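Local coordinates for protein Mono(ADP-ribosyl)transferase SpvB (Salmonella typhimurium, PDB 2GWM) that probably transfers ADP-ribose from NAD+ to an arginine of host actin, which keeps actin from polymerizing, through its C-terminal toxin domain, at residues T98-I104 with K156-I162. Residues are numbered along the deposited sequence; the frame is centred on the assembly and turned at random.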
ATOM      1  N   THR A  98       4.214  -9.438  13.397  1.00 22.75           N
ATOM      2  CA  THR A  98       3.962 -10.814  13.909  1.00 22.93           C
ATOM      3  C   THR A  98       3.827 -10.847  15.406  1.00 23.55           C
ATOM      4  O   THR A  98       3.904 -11.891  16.043  1.00 24.43           O
ATOM      5  CB  THR A  98       5.022 -11.853  13.456  1.00 22.71           C
ATOM      6  OG1 THR A  98       6.310 -11.453  13.896  1.00 23.04           O
ATOM      7  CG2 THR A  98       5.017 -12.011  11.989  1.00 24.07           C
ATOM      8  N   THR A  99       3.573  -9.683  15.965  1.00 23.11           N
ATOM      9  CA  THR A  99       3.210  -9.559  17.386  1.00 23.69           C
ATOM     10  C   THR A  99       1.680  -9.524  17.503  1.00 22.98           C
ATOM     11  O   THR A  99       1.013  -8.521  17.148  1.00 23.61           O
ATOM     12  CB  THR A  99       3.848  -8.336  18.009  1.00 23.84           C
ATOM     13  OG1 THR A  99       5.281  -8.421  17.876  1.00 26.79           O
ATOM     14  CG2 THR A  99       3.500  -8.246  19.476  1.00 25.62           C
ATOM     15  N   ILE A 100       1.119 -10.609  18.031  1.00 24.50           N
ATOM     16  CA  ILE A 100      -0.317 -10.721  18.157  1.00 24.29           C
ATOM     17  C   ILE A 100      -0.846  -9.544  18.953  1.00 24.42           C
ATOM     18  O   ILE A 100      -0.330  -9.215  20.038  1.00 24.73           O
ATOM     19  CB  ILE A 100      -0.747 -12.029  18.877  1.00 26.72           C
ATOM     20  CG1 ILE A 100      -0.288 -13.237  18.115  1.00 30.15           C
ATOM     21  CG2 ILE A 100      -2.260 -12.033  19.041  1.00 26.69           C
ATOM     22  CD1 ILE A 100      -1.061 -13.412  16.872  1.00 36.61           C
ATOM     23  N   GLY A 101      -1.869  -8.905  18.403  1.00 24.00           N
ATOM     24  CA  GLY A 101      -2.521  -7.788  19.025  1.00 23.02           C
ATOM     25  C   GLY A 101      -1.848  -6.443  18.846  1.00 22.98           C
ATOM     26  O   GLY A 101      -2.385  -5.429  19.301  1.00 24.21           O
ATOM     27  N   ASN A 102      -0.693  -6.412  18.167  1.00 21.70           N
ATOM     28  CA  ASN A 102      -0.002  -5.145  17.870  1.00 20.94           C
ATOM     29  C   ASN A 102      -0.903  -4.253  17.000  1.00 21.69           C
ATOM     30  O   ASN A 102      -1.745  -4.727  16.224  1.00 21.62           O
ATOM     31  CB  ASN A 102       1.330  -5.409  17.179  1.00 22.63           C
ATOM     32  CG  ASN A 102       2.313  -4.245  17.244  1.00 23.02           C
ATOM     33  OD1 ASN A 102       2.175  -3.315  18.049  1.00 28.40           O
ATOM     34  ND2 ASN A 102       3.361  -4.328  16.419  1.00 23.93           N
ATOM     35  N   ILE A 103      -0.763  -2.950  17.176  1.00 21.51           N
ATOM     36  CA  ILE A 103      -1.417  -1.990  16.301  1.00 22.07           C
ATOM     37  C   ILE A 103      -0.328  -1.243  15.580  1.00 22.31           C
ATOM     38  O   ILE A 103       0.560  -0.652  16.221  1.00 22.50           O
ATOM     39  CB  ILE A 103      -2.345  -1.069  17.106  1.00 23.63           C
ATOM     40  CG1 ILE A 103      -3.454  -1.948  17.696  1.00 26.07           C
ATOM     41  CG2 ILE A 103      -2.922  -0.007  16.223  1.00 24.33           C
ATOM     42  CD1 ILE A 103      -4.347  -1.280  18.444  1.00 28.33           C
ATOM     43  N   ILE A 104      -0.399  -1.312  14.257  1.00 23.90           N
ATOM     44  CA  ILE A 104       0.637  -0.740  13.372  1.00 25.03           C
ATOM     45  C   ILE A 104       0.031   0.388  12.541  1.00 24.72           C
ATOM     46  O   ILE A 104      -1.155   0.370  12.268  1.00 24.38           O
ATOM     47  CB  ILE A 104       1.233  -1.791  12.467  1.00 26.65           C
ATOM     48  CG1 ILE A 104       1.819  -2.892  13.362  1.00 27.36           C
ATOM     49  CG2 ILE A 104       2.335  -1.202  11.532  1.00 30.31           C
ATOM     50  CD1 ILE A 104       2.289  -4.039  12.623  1.00 31.67           C
ATOM     51  N   LYS A 156      -4.269   2.412  10.052  1.00 19.76           N
ATOM     52  CA  LYS A 156      -4.018   1.686  11.277  1.00 20.34           C
ATOM     53  C   LYS A 156      -4.583   0.264  11.138  1.00 21.26           C
ATOM     54  O   LYS A 156      -5.725   0.075  10.771  1.00 22.55           O
ATOM     55  CB  LYS A 156      -4.710   2.349  12.433  1.00 20.06           C
ATOM     56  CG  LYS A 156      -4.215   1.959  13.778  1.00 25.13           C
ATOM     57  CD  LYS A 156      -4.938   2.738  14.847  1.00 26.43           C
ATOM     58  CE  LYS A 156      -4.496   4.181  14.987  1.00 28.84           C
ATOM     59  NZ  LYS A 156      -5.325   4.937  16.055  1.00 27.05           N
ATOM     60  N   LEU A 157      -3.751  -0.681  11.488  1.00 23.02           N
ATOM     61  CA  LEU A 157      -4.160  -2.068  11.474  1.00 24.49           C
ATOM     62  C   LEU A 157      -3.768  -2.830  12.698  1.00 23.96           C
ATOM     63  O   LEU A 157      -2.698  -2.662  13.264  1.00 27.80           O
ATOM     64  CB  LEU A 157      -3.526  -2.762  10.343  1.00 26.48           C
ATOM     65  CG  LEU A 157      -3.678  -2.088   8.968  1.00 27.31           C
ATOM     66  CD1 LEU A 157      -2.411  -1.445   8.741  1.00 26.73           C
ATOM     67  CD2 LEU A 157      -3.979  -3.059   7.881  1.00 26.12           C
ATOM     68  N   LYS A 158      -4.654  -3.722  13.031  1.00 23.86           N
ATOM     69  CA  LYS A 158      -4.459  -4.637  14.160  1.00 21.52           C
ATOM     70  C   LYS A 158      -4.052  -6.020  13.655  1.00 20.99           C
ATOM     71  O   LYS A 158      -4.622  -6.524  12.703  1.00 20.65           O
ATOM     72  CB  LYS A 158      -5.744  -4.763  14.931  1.00 21.52           C
ATOM     73  CG  LYS A 158      -5.565  -5.671  16.052  1.00 22.83           C
ATOM     74  CD  LYS A 158      -6.799  -5.853  16.848  1.00 24.68           C
ATOM     75  CE  LYS A 158      -6.457  -6.633  18.145  1.00 26.90           C
ATOM     76  NZ  LYS A 158      -7.608  -6.791  19.073  1.00 27.96           N
ATOM     77  N   ILE A 159      -3.026  -6.577  14.294  1.00 21.11           N
ATOM     78  CA  ILE A 159      -2.544  -7.933  14.008  1.00 20.15           C
ATOM     79  C   ILE A 159      -3.387  -8.845  14.832  1.00 21.35           C
ATOM     80  O   ILE A 159      -3.281  -8.854  16.080  1.00 21.76           O
ATOM     81  CB  ILE A 159      -1.068  -8.092  14.460  1.00 21.23           C
ATOM     82  CG1 ILE A 159      -0.144  -7.007  13.854  1.00 22.49           C
ATOM     83  CG2 ILE A 159      -0.585  -9.491  14.171  1.00 20.93           C
ATOM     84  CD1 ILE A 159      -0.230  -6.883  12.418  1.00 24.54           C
ATOM     85  N   GLU A 160      -4.233  -9.636  14.169  1.00 21.10           N
ATOM     86  CA  GLU A 160      -5.152 -10.515  14.891  1.00 21.03           C
ATOM     87  C   GLU A 160      -4.604 -11.939  15.082  1.00 20.69           C
ATOM     88  O   GLU A 160      -4.698 -12.502  16.167  1.00 22.73           O
ATOM     89  CB  GLU A 160      -6.492 -10.497  14.155  1.00 20.45           C
ATOM     90  CG  GLU A 160      -7.124  -9.129  14.189  1.00 27.25           C
ATOM     91  CD  GLU A 160      -8.580  -9.127  13.803  1.00 23.92           C
ATOM     92  OE1 GLU A 160      -8.951  -9.842  12.816  1.00 35.63           O
ATOM     93  OE2 GLU A 160      -9.324  -8.373  14.457  1.00 36.60           O
ATOM     94  N   SER A 161      -4.055 -12.536  14.036  1.00 20.44           N
ATOM     95  CA  SER A 161      -3.375 -13.820  14.179  1.00 21.25           C
ATOM     96  C   SER A 161      -2.338 -14.027  13.106  1.00 21.15           C
ATOM     97  O   SER A 161      -2.395 -13.400  12.043  1.00 21.13           O
ATOM     98  CB  SER A 161      -4.378 -14.966  14.144  1.00 21.01           C
ATOM     99  OG  SER A 161      -5.104 -15.080  12.947  1.00 22.19           O
ATOM    100  N   ILE A 162      -1.398 -14.924  13.403  1.00 20.67           N
ATOM    101  CA  ILE A 162      -0.329 -15.280  12.506  1.00 20.54           C
ATOM    102  C   ILE A 162      -0.407 -16.788  12.340  1.00 20.54           C
ATOM    103  O   ILE A 162      -0.559 -17.514  13.356  1.00 22.93           O
ATOM    104  CB  ILE A 162       1.083 -14.855  13.005  1.00 21.29           C
ATOM    105  CG1 ILE A 162       1.151 -13.337  13.294  1.00 23.05           C
ATOM    106  CG2 ILE A 162       2.141 -15.284  11.965  1.00 23.38           C
ATOM    107  CD1 ILE A 162       0.905 -12.915  14.675  1.00 24.57           C
TER
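Ile159 fills the tight part of this contact. Its CB lies 3.4 Å from Thr99 O, and CG2 also packs on that carbonyl. CG1 stands beside the backbone N (chi1 -54°), and a second bend carries CD1 to the end of Ile104, where it lies 3.8 Å from Ile104 CD1. The same Thr99 O receives Asn102 N and closes a type II turn, with Gly101 at positive phi.

Four backbone bonds join the segments. Ile104 and Leu157 form an antiparallel hydrogen-bonded pair: Ile104 N to Leu157 O is 2.8 Å and nearly straight (174°), and Leu157 N returns to Ile104 O. Ile159 N gives to Asn102 O at 3.0 Å. Gly101 N, in the turn before the strand, meets Ile159 O at 2.7 Å, more bent (146°).

Ile104 and Leu157 point to the buried face; the face of Ile103 and Lys158 is more open. There Ile103 CG2 presses close on Lys156 CG (3.4 Å), while the extended chain of Lys158 passes Gly101, its CE 4.2 Å from Gly101 CA. Towards Thr98, the exposed Ile100 rests CG2 near Glu160 O (3.8 Å).

The contact adds edge strand 103-106 to the five-stranded sheet of the ADP-ribosyltransferase domain. Glu160 and Ser161 form a classic bulge opposite Asn195 of strand 192-198, which flanks 155-164 on its other side. Helix 91-97 leads into the turn: Asn102 ND2 bonds Glu96 O, and Ile104 packs on Tyr97.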